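BDI_3064 protein (Parabacteroides distasonis ATCC 8503, PDB 5Z06) hydrolyses linear beta-1,2-glucan and beta-1,2-glucooligosaccharides of four or more glucose units, releasing sophorose from the non-reducing end. Local coordinates at residues A[461-466]-A[539-544]; A[511-516]-A[554-559]; A[591-596]-A[606-611]; A[636-641]-A[650-655]. One frame throughout, in Å; residues are numbered along the deposited sequence.

Interaction 1 (A[461-466]-A[539-544]); sequences IGWNET and YSYLGL
The phenol oxygen of Tyr541 lies at the edge of the Trp463 indole, near its plane, with OH 3.2 Å from CZ3. The two side chains arrive from opposite directions, CG of Trp463 lying anti to the backbone N (chi1 174°), which carries the indole to the tyrosine. Its CH2 packs obliquely on Tyr541 CE2 at 3.8 Å; one face of the tyrosine ring carries CB of Ser540, toward its rim. Ser540 OG donates to Glu465 O over 2.6 Å, from well above the carbonyl plane, and is also hydrogen-bonded to Ile468 N. Water 2 donates to Glu465 O and accepts from Ser540 N, while water 1 joins Asn464 O to Tyr541 OH. With an alanine in place of Ser540, Glu465 O would probably lose its direct donor and Ile468 N its hydroxyl partner. Asn464 ND2 and the Glu465 carboxylate bond glycerol, which may mark a pocket. In this Glycoamylase-like region loop 461-466 runs into helix 467-475, and helix 556-573 packs on Trp463.

Interaction 2 (A[511-516]-A[554-559]); sequences KMYTNG and TNYFEN
Tyr513 and Tyr556 meet hydroxyl to hydroxyl where a loop of the Glycoamylase-like region faces the N-terminal end of helix 556-573, which opens with an Asn555 N-cap. Tyr513 OH is modelled 2.3 Å from Tyr556 OH, shorter than a normal hydrogen bond and therefore doubtful in detail. The side chains approach from opposite directions. CG of Tyr513 stands anti to its backbone N (chi1 -176°), which extends the phenol from the loop toward the helix; in Tyr556 CG lies beside the backbone N (chi1 -78°), and the ring reaches back to the loop. Tyr556 OH lies in the plane of the Tyr513 ring, at its edge, whereas Tyr513 OH approaches the other ring obliquely. The contact is confined to the phenol ends. Thr554 CG2 rests 3.5 Å above one face of the Tyr556 ring, offset toward its rim. Asp551 OD2 bonds Tyr556 OH while its OD1 takes Thr554 N, tying the phenol to the residues before the helix; Met467 touches both tyrosines. The first turn is capped by Asn555, whose OD1 accepts from Glu558 N over 3.1 Å (168°). Thr554 OG1 donates to Asn555 O at 2.7 Å, from above the carbonyl plane.

Interaction 3 (A[591-596]-A[606-611]); sequences SDFAWN and RDNGTM
Thr610 OG1, which sits over one face of the Phe593 ring, donates to Asn608 OD1 at 2.6 Å and is also hydrogen-bonded to Asn653 ND2. Asn608 OD1 takes a second bond from Thr610 N, making an Asx turn. The threonine hydroxyl lies 3.2 Å above the phenyl plane toward the rim, while Ala594 CB lies over the centre of the opposite face. On the Thr610 side of the ring, Asn608 brings ND2 3.5 Å from Phe593 CE2, its amide plane turned 44° from the ring. In Thr610, chi1 -54° sets OG1 beside the backbone N, near Asn608 OD1 and over the ring, with CG2 3.9 Å from Phe593 CD1. Replacing Phe593 with an alanine would probably open a gap over the Asx turn and deprive the Asn608 amide and Thr610 hydroxyl of their aromatic neighbour. Trp658 meets the same ring edge-to-face. No hydrogen bond joins the two segments; with its proton given to Asn608 OD1, the hydroxyl presents its oxygen, rather than an O-H, to the ring.

Interaction 4 (A[636-641]-A[650-655]); sequences RNHGSF and DAFNLT
Phe641 and Leu654 make the close packing here, with CZ of the phenyl 3.5 Å from CD2 of the leucine. The same ring presses on Phe652, its CE1 being 3.7 Å from Phe652 CD2; the two side chains cross at about a right angle and their planes are inclined at 56°. Phe641 has CG between its backbone N and carbonyl carbon (chi1 67°), which turns the ring over His638 O, 3.4 Å from its plane, while Phe652 CG lies in plane at the edge. His638 completes an aromatic cluster, but its approach to Phe652 is looser. Its CD2 is 4.2 Å from Phe652 CE2, and the two rings meet obliquely, planes at 45°; CE1 comes closer to the other methyl of the leucine, Leu654 CD1, at 3.7 Å. Leu654 thus spreads its two methyls between the imidazole and the phenyl of Phe641. Phe652 is buried, whereas His638, Phe641 and Leu654 remain partly accessible, and no hydrogen bond spans the segments. The cluster places the short helix 639-642, which follows helix 624-636, against strand 652-653, with Met611 of strand 610-611 and Val659 of strand 658-659 packing on Phe652.

Overall arrangement
All four contacts lie in the Glycoamylase-like region, whose six-hairpin clan is consistent with an (alpha/alpha)6 barrel, and form two groups. Interactions 1 and 2, with centres 13 Å apart, touch directly: Tyr513 packs on the backbone at Gly462 and Trp463, and Tyr556 on the Trp463 ring. Their segments alternate along the chain, joining loops to helices 467-475 and 556-573. Interactions 3 and 4 follow in series, also 13 Å apart between centres, and join the hairpin at 591-596 and helix 639-642 to one three-stranded antiparallel sheet; Asn653 reaches Asn608 O. Between the groups centres are 22 to 32 Å apart, though the nearest atoms of interaction 1 come within about 8 Å of interactions 3 and 4.

Interaction 1 (A[461-466]-A[539-544])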
loop_
_atom_site.group_PDB
_atom_site.type_symbol
_atom_site.label_atom_id
_atom_site.label_comp_id
_atom_site.label_asym_id
_atom_site.label_seq_id
_atom_site.Cartn_x
_atom_site.Cartn_y
_atom_site.Cartn_z
ATOM N N ILE A 461 -14.095 -20.589 4.154
ATOM C CA ILE A 461 -13.720 -21.871 3.591
ATOM C C ILE A 461 -12.295 -21.800 3.118
ATOM O O ILE A 461 -11.974 -20.986 2.239
ATOM C CB ILE A 461 -14.641 -22.226 2.402
ATOM C CG1 ILE A 461 -16.112 -22.254 2.874
ATOM C CG2 ILE A 461 -14.221 -23.557 1.765
ATOM C CD1 ILE A 461 -17.111 -22.368 1.747
ATOM N N GLY A 462 -11.448 -22.637 3.710
ATOM C CA GLY A 462 -10.046 -22.787 3.305
ATOM C C GLY A 462 -9.928 -23.771 2.149
ATOM O O GLY A 462 -10.895 -24.438 1.831
ATOM N N TRP A 463 -8.778 -23.892 1.498
ATOM C CA TRP A 463 -7.588 -23.085 1.742
ATOM C C TRP A 463 -7.776 -21.653 1.273
ATOM O O TRP A 463 -8.084 -21.390 0.108
ATOM C CB TRP A 463 -6.404 -23.658 1.007
ATOM C CG TRP A 463 -5.176 -22.803 1.079
ATOM C CD1 TRP A 463 -4.608 -22.062 0.064
ATOM C CD2 TRP A 463 -4.380 -22.568 2.233
ATOM N NE1 TRP A 463 -3.492 -21.413 0.517
ATOM C CE2 TRP A 463 -3.324 -21.698 1.846
ATOM C CE3 TRP A 463 -4.435 -23.021 3.547
ATOM C CZ2 TRP A 463 -2.336 -21.288 2.732
ATOM C CZ3 TRP A 463 -3.440 -22.608 4.436
ATOM C CH2 TRP A 463 -2.411 -21.759 4.024
ATOM N N ASN A 464 -7.635 -20.746 2.224
ATOM C CA ASN A 464 -7.450 -19.346 1.954
ATOM C C ASN A 464 -6.753 -18.724 3.174
ATOM O O ASN A 464 -6.064 -19.428 3.918
ATOM C CB ASN A 464 -8.778 -18.666 1.533
ATOM C CG ASN A 464 -9.810 -18.585 2.638
ATOM O OD1 ASN A 464 -9.633 -19.093 3.746
ATOM N ND2 ASN A 464 -10.903 -17.925 2.333
ATOM N N GLU A 465 -6.944 -17.437 3.400
ATOM C CA GLU A 465 -6.208 -16.719 4.456
ATOM C C GLU A 465 -6.789 -16.858 5.842
ATOM O O GLU A 465 -6.200 -16.329 6.799
ATOM C CB GLU A 465 -6.154 -15.217 4.138
ATOM C CG GLU A 465 -7.477 -14.455 4.210
ATOM C CD GLU A 465 -8.128 -14.260 2.858
ATOM O OE1 GLU A 465 -8.187 -15.235 2.149
ATOM O OE2 GLU A 465 -8.605 -13.174 2.510
ATOM N N THR A 466 -7.936 -17.538 5.954
ATOM C CA THR A 466 -8.775 -17.450 7.120
ATOM C C THR A 466 -8.576 -18.572 8.125
ATOM O O THR A 466 -9.426 -18.743 8.995
ATOM C CB THR A 466 -10.269 -17.388 6.726
ATOM O OG1 THR A 466 -10.744 -18.682 6.359
ATOM C CG2 THR A 466 -10.485 -16.398 5.577
ATOM N N TYR A 539 -0.759 -14.279 6.651
ATOM C CA TYR A 539 -1.626 -13.608 7.619
ATOM C C TYR A 539 -2.020 -14.485 8.789
ATOM O O TYR A 539 -1.933 -14.050 9.924
ATOM C CB TYR A 539 -2.885 -13.096 6.958
ATOM C CG TYR A 539 -2.711 -12.012 5.923
ATOM C CD1 TYR A 539 -1.490 -11.418 5.663
ATOM C CD2 TYR A 539 -3.823 -11.532 5.251
ATOM C CE1 TYR A 539 -1.382 -10.410 4.725
ATOM C CE2 TYR A 539 -3.728 -10.518 4.325
ATOM C CZ TYR A 539 -2.504 -9.971 4.048
ATOM O OH TYR A 539 -2.429 -8.962 3.118
ATOM N N SER A 540 -2.433 -15.715 8.508
ATOM C CA SER A 540 -2.806 -16.660 9.569
ATOM C C SER A 540 -1.611 -17.273 10.284
ATOM O O SER A 540 -1.798 -18.102 11.190
ATOM C CB SER A 540 -3.702 -17.796 9.028
ATOM O OG SER A 540 -5.021 -17.347 8.863
ATOM N N TYR A 541 -0.405 -16.904 9.864
ATOM C CA TYR A 541 0.821 -17.523 10.320
ATOM C C TYR A 541 1.818 -16.509 10.846
ATOM O O TYR A 541 3.027 -16.784 10.924
ATOM C CB TYR A 541 1.409 -18.399 9.196
ATOM C CG TYR A 541 0.320 -19.295 8.679
ATOM C CD1 TYR A 541 -0.124 -20.390 9.434
ATOM C CD2 TYR A 541 -0.347 -19.002 7.502
ATOM C CE1 TYR A 541 -1.172 -21.170 9.010
ATOM C CE2 TYR A 541 -1.395 -19.790 7.073
ATOM C CZ TYR A 541 -1.800 -20.870 7.837
ATOM O OH TYR A 541 -2.849 -21.629 7.396
ATOM N N LEU A 542 1.315 -15.345 11.228
ATOM C CA LEU A 542 2.147 -14.347 11.889
ATOM C C LEU A 542 2.373 -14.746 13.321
ATOM O O LEU A 542 3.463 -14.552 13.863
ATOM C CB LEU A 542 1.488 -12.973 11.839
ATOM C CG LEU A 542 1.261 -12.491 10.415
ATOM C CD1 LEU A 542 0.648 -11.117 10.439
ATOM C CD2 LEU A 542 2.540 -12.456 9.599
ATOM N N GLY A 543 1.306 -15.274 13.920
ATOM C CA GLY A 543 1.268 -15.656 15.337
ATOM C C GLY A 543 1.180 -17.156 15.440
ATOM O O GLY A 543 2.014 -17.780 16.052
ATOM N N LEU A 544 0.176 -17.736 14.803
ATOM C CA LEU A 544 0.112 -19.155 14.666
ATOM C C LEU A 544 1.368 -19.645 13.976
ATOM O O LEU A 544 1.649 -19.294 12.829
ATOM C CB LEU A 544 -1.113 -19.590 13.863
ATOM C CG LEU A 544 -1.243 -21.106 13.691
ATOM C CD1 LEU A 544 -1.299 -21.857 15.024
ATOM C CD2 LEU A 544 -2.472 -21.407 12.848
HETATM O O HOH W 1 -4.764 -19.320 6.372
HETATM O O HOH W 2 -3.352 -16.412 5.907
#

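Interaction 2 (A[511-516]-A[554-559])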
loop_
_atom_site.group_PDB
_atom_site.type_symbol
_atom_site.label_atom_id
_atom_site.label_comp_id
_atom_site.label_asym_id
_atom_site.label_seq_id
_atom_site.Cartn_x
_atom_site.Cartn_y
_atom_site.Cartn_z
ATOM N N LYS A 511 -10.005 -28.383 -4.559
ATOM C CA LYS A 511 -11.421 -28.236 -4.253
ATOM C C LYS A 511 -11.845 -29.162 -3.083
ATOM O O LYS A 511 -12.807 -28.858 -2.398
ATOM C CB LYS A 511 -12.300 -28.452 -5.494
ATOM C CG LYS A 511 -12.431 -29.901 -5.916
ATOM C CD LYS A 511 -13.328 -30.009 -7.135
ATOM C CE LYS A 511 -13.724 -31.452 -7.356
ATOM N NZ LYS A 511 -14.776 -31.539 -8.398
ATOM N N MET A 512 -11.114 -30.250 -2.848
ATOM C CA MET A 512 -11.355 -31.145 -1.692
ATOM C C MET A 512 -10.645 -30.697 -0.402
ATOM O O MET A 512 -10.512 -31.481 0.534
ATOM C CB MET A 512 -10.909 -32.589 -2.025
ATOM C CG MET A 512 -11.583 -33.232 -3.240
ATOM S SD MET A 512 -13.367 -33.125 -3.088
ATOM C CE MET A 512 -13.710 -34.360 -1.821
ATOM N N TYR A 513 -10.203 -29.440 -0.368
ATOM C CA TYR A 513 -9.320 -28.873 0.673
ATOM C C TYR A 513 -7.924 -29.385 0.510
ATOM O O TYR A 513 -6.977 -28.604 0.326
ATOM C CB TYR A 513 -9.795 -29.078 2.119
ATOM C CG TYR A 513 -8.862 -28.378 3.067
ATOM C CD1 TYR A 513 -8.889 -26.998 3.204
ATOM C CD2 TYR A 513 -7.914 -29.089 3.785
ATOM C CE1 TYR A 513 -8.016 -26.342 4.070
ATOM C CE2 TYR A 513 -7.036 -28.448 4.633
ATOM C CZ TYR A 513 -7.092 -27.078 4.766
ATOM O OH TYR A 513 -6.190 -26.491 5.615
ATOM N N THR A 514 -7.796 -30.699 0.645
ATOM C CA THR A 514 -6.655 -31.418 0.124
ATOM C C THR A 514 -6.541 -31.232 -1.384
ATOM O O THR A 514 -7.524 -30.993 -2.100
ATOM C CB THR A 514 -6.775 -32.918 0.370
ATOM O OG1 THR A 514 -8.061 -33.354 -0.089
ATOM C CG2 THR A 514 -6.609 -33.215 1.839
ATOM N N ASN A 515 -5.324 -31.375 -1.863
ATOM C CA ASN A 515 -5.029 -31.093 -3.250
ATOM C C ASN A 515 -4.355 -32.345 -3.816
ATOM O O ASN A 515 -4.951 -33.046 -4.645
ATOM C CB ASN A 515 -4.173 -29.821 -3.329
ATOM C CG ASN A 515 -3.800 -29.436 -4.744
ATOM O OD1 ASN A 515 -3.495 -30.294 -5.575
ATOM N ND2 ASN A 515 -3.778 -28.134 -5.015
ATOM N N GLY A 516 -3.125 -32.616 -3.380
ATOM C CA GLY A 516 -2.391 -33.777 -3.848
ATOM C C GLY A 516 -1.700 -33.663 -5.189
ATOM O O GLY A 516 -0.965 -34.565 -5.559
ATOM N N THR A 554 -1.822 -32.268 6.657
ATOM C CA THR A 554 -0.462 -31.791 6.518
ATOM C C THR A 554 -0.049 -31.009 7.737
ATOM O O THR A 554 -0.894 -30.459 8.460
ATOM C CB THR A 554 -0.312 -30.864 5.258
ATOM O OG1 THR A 554 1.057 -30.461 5.086
ATOM C CG2 THR A 554 -1.207 -29.611 5.348
ATOM N N ASN A 555 1.255 -30.947 7.946
ATOM C CA ASN A 555 1.850 -29.905 8.757
ATOM C C ASN A 555 1.856 -28.600 7.922
ATOM O O ASN A 555 2.181 -28.640 6.733
ATOM C CB ASN A 555 3.258 -30.281 9.094
ATOM C CG ASN A 555 3.968 -29.179 9.815
ATOM O OD1 ASN A 555 4.748 -28.424 9.216
ATOM N ND2 ASN A 555 3.660 -29.030 11.097
ATOM N N TYR A 556 1.526 -27.462 8.535
ATOM C CA TYR A 556 1.386 -26.213 7.772
ATOM C C TYR A 556 2.681 -25.489 7.407
ATOM O O TYR A 556 2.744 -24.896 6.347
ATOM C CB TYR A 556 0.274 -25.284 8.336
ATOM C CG TYR A 556 -1.004 -25.850 7.855
ATOM C CD1 TYR A 556 -1.460 -25.571 6.582
ATOM C CD2 TYR A 556 -1.643 -26.830 8.578
ATOM C CE1 TYR A 556 -2.583 -26.177 6.074
ATOM C CE2 TYR A 556 -2.783 -27.444 8.091
ATOM C CZ TYR A 556 -3.244 -27.127 6.834
ATOM O OH TYR A 556 -4.367 -27.735 6.344
ATOM N N PHE A 557 3.723 -25.573 8.213
ATOM C CA PHE A 557 4.979 -25.014 7.773
ATOM C C PHE A 557 5.397 -25.722 6.481
ATOM O O PHE A 557 5.821 -25.074 5.544
ATOM C CB PHE A 557 6.103 -25.185 8.781
ATOM C CG PHE A 557 7.404 -24.647 8.278
ATOM C CD1 PHE A 557 7.645 -23.271 8.302
ATOM C CD2 PHE A 557 8.347 -25.482 7.689
ATOM C CE1 PHE A 557 8.825 -22.757 7.794
ATOM C CE2 PHE A 557 9.534 -24.968 7.182
ATOM C CZ PHE A 557 9.774 -23.610 7.235
ATOM N N GLU A 558 5.337 -27.052 6.488
ATOM C CA GLU A 558 5.716 -27.860 5.338
ATOM C C GLU A 558 4.920 -27.470 4.107
ATOM O O GLU A 558 5.482 -27.269 3.031
ATOM C CB GLU A 558 5.483 -29.345 5.631
ATOM C CG GLU A 558 5.773 -30.297 4.472
ATOM C CD GLU A 558 5.038 -31.608 4.635
ATOM O OE1 GLU A 558 5.590 -32.514 5.288
ATOM O OE2 GLU A 558 3.889 -31.729 4.120
ATOM N N ASN A 559 3.613 -27.372 4.278
ATOM C CA ASN A 559 2.721 -27.097 3.163
ATOM C C ASN A 559 2.806 -25.638 2.681
ATOM O O ASN A 559 2.841 -25.379 1.479
ATOM C CB ASN A 559 1.282 -27.425 3.537
ATOM C CG ASN A 559 0.430 -27.701 2.311
ATOM O OD1 ASN A 559 0.652 -28.687 1.599
ATOM N ND2 ASN A 559 -0.517 -26.820 2.036
#

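Interaction 3 (A[591-596]-A[606-611])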
loop_
_atom_site.group_PDB
_atom_site.type_symbol
_atom_site.label_atom_id
_atom_site.label_comp_id
_atom_site.label_asym_id
_atom_site.label_seq_id
_atom_site.Cartn_x
_atom_site.Cartn_y
_atom_site.Cartn_z
ATOM N N SER A 591 -2.567 -7.251 -4.311
ATOM C CA SER A 591 -2.304 -5.852 -4.084
ATOM C C SER A 591 -3.209 -5.034 -4.950
ATOM O O SER A 591 -3.807 -5.540 -5.924
ATOM C CB SER A 591 -0.834 -5.524 -4.419
ATOM O OG SER A 591 -0.623 -5.390 -5.809
ATOM N N ASP A 592 -3.268 -3.745 -4.653
ATOM C CA ASP A 592 -3.772 -2.810 -5.658
ATOM C C ASP A 592 -2.813 -2.753 -6.847
ATOM O O ASP A 592 -1.612 -2.841 -6.693
ATOM C CB ASP A 592 -4.020 -1.422 -5.063
ATOM C CG ASP A 592 -5.267 -1.384 -4.194
ATOM O OD1 ASP A 592 -6.022 -2.391 -4.171
ATOM O OD2 ASP A 592 -5.494 -0.350 -3.534
ATOM N N PHE A 593 -3.380 -2.671 -8.043
ATOM C CA PHE A 593 -2.614 -2.424 -9.246
ATOM C C PHE A 593 -3.090 -1.063 -9.768
ATOM O O PHE A 593 -3.493 -0.222 -8.981
ATOM C CB PHE A 593 -2.788 -3.614 -10.211
ATOM C CG PHE A 593 -1.947 -3.557 -11.472
ATOM C CD1 PHE A 593 -0.642 -3.033 -11.469
ATOM C CD2 PHE A 593 -2.486 -4.021 -12.688
ATOM C CE1 PHE A 593 0.100 -2.988 -12.635
ATOM C CE2 PHE A 593 -1.757 -3.954 -13.859
ATOM C CZ PHE A 593 -0.456 -3.449 -13.826
ATOM N N ALA A 594 -3.071 -0.857 -11.073
ATOM C CA ALA A 594 -3.174 0.459 -11.671
ATOM C C ALA A 594 -4.560 1.069 -11.485
ATOM O O ALA A 594 -4.686 2.238 -11.207
ATOM C CB ALA A 594 -2.862 0.347 -13.153
ATOM N N TRP A 595 -5.575 0.239 -11.671
ATOM C CA TRP A 595 -6.976 0.644 -11.630
ATOM C C TRP A 595 -7.863 -0.139 -10.674
ATOM O O TRP A 595 -8.986 0.270 -10.437
ATOM C CB TRP A 595 -7.558 0.483 -13.031
ATOM C CG TRP A 595 -6.757 1.247 -14.028
ATOM C CD1 TRP A 595 -5.873 0.744 -14.928
ATOM C CD2 TRP A 595 -6.752 2.659 -14.194
ATOM N NE1 TRP A 595 -5.324 1.765 -15.667
ATOM C CE2 TRP A 595 -5.844 2.951 -15.232
ATOM C CE3 TRP A 595 -7.440 3.713 -13.571
ATOM C CZ2 TRP A 595 -5.582 4.256 -15.657
ATOM C CZ3 TRP A 595 -7.177 5.017 -13.986
ATOM C CH2 TRP A 595 -6.267 5.273 -15.034
ATOM N N ASN A 596 -7.387 -1.263 -10.157
ATOM C CA ASN A 596 -8.229 -2.139 -9.348
ATOM C C ASN A 596 -7.380 -3.008 -8.453
ATOM O O ASN A 596 -6.158 -3.120 -8.629
ATOM C CB ASN A 596 -9.067 -3.053 -10.240
ATOM C CG ASN A 596 -8.223 -3.760 -11.290
ATOM O OD1 ASN A 596 -7.483 -4.711 -10.995
ATOM N ND2 ASN A 596 -8.314 -3.282 -12.528
ATOM N N ARG A 606 -3.717 -15.067 -13.142
ATOM C CA ARG A 606 -3.612 -14.205 -11.997
ATOM C C ARG A 606 -2.195 -13.654 -11.957
ATOM O O ARG A 606 -1.632 -13.423 -10.885
ATOM C CB ARG A 606 -3.955 -15.001 -10.730
ATOM C CG ARG A 606 -5.402 -15.467 -10.680
ATOM C CD ARG A 606 -6.355 -14.378 -10.186
ATOM N NE ARG A 606 -7.747 -14.813 -10.307
ATOM C CZ ARG A 606 -8.533 -14.620 -11.367
ATOM N NH1 ARG A 606 -8.118 -13.927 -12.426
ATOM N NH2 ARG A 606 -9.777 -15.089 -11.345
ATOM N N ASP A 607 -1.618 -13.429 -13.137
ATOM C CA ASP A 607 -0.298 -12.797 -13.228
ATOM C C ASP A 607 -0.283 -11.864 -14.426
ATOM O O ASP A 607 -0.591 -12.279 -15.533
ATOM C CB ASP A 607 0.756 -13.868 -13.384
ATOM C CG ASP A 607 2.149 -13.325 -13.372
ATOM O OD1 ASP A 607 2.357 -12.219 -12.846
ATOM O OD2 ASP A 607 3.051 -14.023 -13.883
ATOM N N ASN A 608 0.082 -10.610 -14.194
ATOM C CA ASN A 608 0.166 -9.619 -15.262
ATOM C C ASN A 608 1.451 -8.799 -15.144
ATOM O O ASN A 608 1.543 -7.708 -15.694
ATOM C CB ASN A 608 -1.073 -8.720 -15.223
ATOM C CG ASN A 608 -1.218 -8.009 -13.898
ATOM O OD1 ASN A 608 -0.297 -8.004 -13.072
ATOM N ND2 ASN A 608 -2.366 -7.418 -13.679
ATOM N N GLY A 609 2.441 -9.327 -14.446
ATOM C CA GLY A 609 3.729 -8.647 -14.277
ATOM C C GLY A 609 3.877 -7.877 -12.986
ATOM O O GLY A 609 4.945 -7.335 -12.696
ATOM N N THR A 610 2.815 -7.870 -12.203
ATOM C CA THR A 610 2.775 -7.099 -10.988
ATOM C C THR A 610 3.250 -7.939 -9.833
ATOM O O THR A 610 2.664 -8.979 -9.539
ATOM C CB THR A 610 1.363 -6.667 -10.674
ATOM O OG1 THR A 610 0.856 -5.993 -11.811
ATOM C CG2 THR A 610 1.334 -5.762 -9.443
ATOM N N MET A 611 4.267 -7.425 -9.148
ATOM C CA MET A 611 4.880 -8.097 -8.033
ATOM C C MET A 611 4.757 -7.209 -6.796
ATOM O O MET A 611 5.190 -6.059 -6.810
ATOM C CB MET A 611 6.348 -8.358 -8.348
ATOM C CG MET A 611 7.031 -9.287 -7.350
ATOM S SD MET A 611 6.276 -10.919 -7.273
ATOM C CE MET A 611 6.649 -11.498 -8.925
#

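Interaction 4 (A[636-641]-A[650-655])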
loop_
_atom_site.group_PDB
_atom_site.type_symbol
_atom_site.label_atom_id
_atom_site.label_comp_id
_atom_site.label_asym_id
_atom_site.label_seq_id
_atom_site.Cartn_x
_atom_site.Cartn_y
_atom_site.Cartn_z
ATOM N N ARG A 636 18.500 -3.194 -3.654
ATOM C CA ARG A 636 19.699 -2.724 -4.338
ATOM C C ARG A 636 19.475 -2.429 -5.787
ATOM O O ARG A 636 20.068 -1.507 -6.272
ATOM C CB ARG A 636 20.853 -3.695 -4.222
ATOM C CG ARG A 636 21.482 -3.678 -2.851
ATOM C CD ARG A 636 22.449 -4.825 -2.711
ATOM N NE ARG A 636 23.091 -4.744 -1.408
ATOM C CZ ARG A 636 23.362 -5.767 -0.610
ATOM N NH1 ARG A 636 23.057 -6.995 -0.958
ATOM N NH2 ARG A 636 23.935 -5.553 0.557
ATOM N N ASN A 637 18.647 -3.217 -6.468
ATOM C CA ASN A 637 18.426 -3.040 -7.911
ATOM C C ASN A 637 17.218 -2.191 -8.208
ATOM O O ASN A 637 17.305 -1.316 -9.066
ATOM C CB ASN A 637 18.309 -4.379 -8.626
ATOM C CG ASN A 637 19.563 -5.190 -8.504
ATOM O OD1 ASN A 637 20.671 -4.647 -8.617
ATOM N ND2 ASN A 637 19.416 -6.485 -8.233
ATOM N N HIS A 638 16.111 -2.439 -7.506
ATOM C CA HIS A 638 14.867 -1.684 -7.718
ATOM C C HIS A 638 14.589 -0.564 -6.745
ATOM O O HIS A 638 13.556 0.065 -6.836
ATOM C CB HIS A 638 13.678 -2.636 -7.746
ATOM C CG HIS A 638 13.839 -3.718 -8.746
ATOM N ND1 HIS A 638 14.360 -3.484 -10.000
ATOM C CD2 HIS A 638 13.620 -5.050 -8.664
ATOM C CE1 HIS A 638 14.429 -4.626 -10.659
ATOM N NE2 HIS A 638 13.978 -5.590 -9.874
ATOM N N GLY A 639 15.511 -0.286 -5.843
ATOM C CA GLY A 639 15.238 0.630 -4.761
ATOM C C GLY A 639 14.950 2.035 -5.195
ATOM O O GLY A 639 14.150 2.691 -4.561
ATOM N N SER A 640 15.576 2.490 -6.284
ATOM C CA SER A 640 15.323 3.837 -6.816
ATOM C C SER A 640 13.848 4.166 -6.956
ATOM O O SER A 640 13.440 5.290 -6.703
ATOM C CB SER A 640 15.988 4.002 -8.176
ATOM O OG SER A 640 15.494 3.022 -9.038
ATOM N N PHE A 641 13.053 3.177 -7.361
ATOM C CA PHE A 641 11.595 3.325 -7.418
ATOM C C PHE A 641 10.848 2.523 -6.389
ATOM O O PHE A 641 9.751 2.892 -6.049
ATOM C CB PHE A 641 11.052 2.965 -8.807
ATOM C CG PHE A 641 11.196 1.516 -9.170
ATOM C CD1 PHE A 641 10.207 0.602 -8.838
ATOM C CD2 PHE A 641 12.295 1.076 -9.886
ATOM C CE1 PHE A 641 10.321 -0.721 -9.190
ATOM C CE2 PHE A 641 12.430 -0.262 -10.219
ATOM C CZ PHE A 641 11.435 -1.155 -9.876
ATOM N N ASP A 650 4.087 -0.836 -2.375
ATOM C CA ASP A 650 3.184 -1.969 -2.288
ATOM C C ASP A 650 3.355 -3.006 -3.389
ATOM O O ASP A 650 3.244 -4.203 -3.137
ATOM C CB ASP A 650 1.758 -1.492 -2.299
ATOM C CG ASP A 650 0.806 -2.549 -1.848
ATOM O OD1 ASP A 650 1.080 -3.156 -0.793
ATOM O OD2 ASP A 650 -0.221 -2.757 -2.538
ATOM N N ALA A 651 3.629 -2.531 -4.597
ATOM C CA ALA A 651 3.747 -3.379 -5.751
ATOM C C ALA A 651 4.401 -2.629 -6.863
ATOM O O ALA A 651 4.383 -1.408 -6.895
ATOM C CB ALA A 651 2.369 -3.860 -6.216
ATOM N N PHE A 652 4.896 -3.384 -7.822
ATOM C CA PHE A 652 5.448 -2.809 -9.015
ATOM C C PHE A 652 5.268 -3.744 -10.203
ATOM O O PHE A 652 5.152 -4.973 -10.056
ATOM C CB PHE A 652 6.929 -2.478 -8.781
ATOM C CG PHE A 652 7.805 -3.681 -8.612
ATOM C CD1 PHE A 652 7.783 -4.420 -7.441
ATOM C CD2 PHE A 652 8.695 -4.059 -9.619
ATOM C CE1 PHE A 652 8.607 -5.513 -7.283
ATOM C CE2 PHE A 652 9.526 -5.148 -9.464
ATOM C CZ PHE A 652 9.478 -5.885 -8.296
ATOM N N ASN A 653 5.274 -3.147 -11.382
ATOM C CA ASN A 653 5.149 -3.893 -12.608
ATOM C C ASN A 653 6.153 -3.315 -13.564
ATOM O O ASN A 653 5.930 -2.230 -14.130
ATOM C CB ASN A 653 3.736 -3.787 -13.142
ATOM C CG ASN A 653 3.488 -4.718 -14.307
ATOM O OD1 ASN A 653 4.332 -4.873 -15.179
ATOM N ND2 ASN A 653 2.342 -5.362 -14.304
ATOM N N LEU A 654 7.283 -4.009 -13.720
ATOM C CA LEU A 654 8.303 -3.549 -14.666
ATOM C C LEU A 654 7.822 -3.690 -16.107
ATOM O O LEU A 654 8.269 -2.950 -16.972
ATOM C CB LEU A 654 9.628 -4.273 -14.475
ATOM C CG LEU A 654 10.293 -3.972 -13.129
ATOM C CD1 LEU A 654 11.516 -4.856 -12.965
ATOM C CD2 LEU A 654 10.657 -2.498 -13.015
ATOM N N THR A 655 6.879 -4.585 -16.352
ATOM C CA THR A 655 6.436 -4.839 -17.720
ATOM C C THR A 655 5.711 -3.645 -18.281
ATOM O O THR A 655 5.953 -3.272 -19.418
ATOM C CB THR A 655 5.603 -6.126 -17.793
ATOM O OG1 THR A 655 6.408 -7.197 -17.301
ATOM C CG2 THR A 655 5.165 -6.449 -19.237
#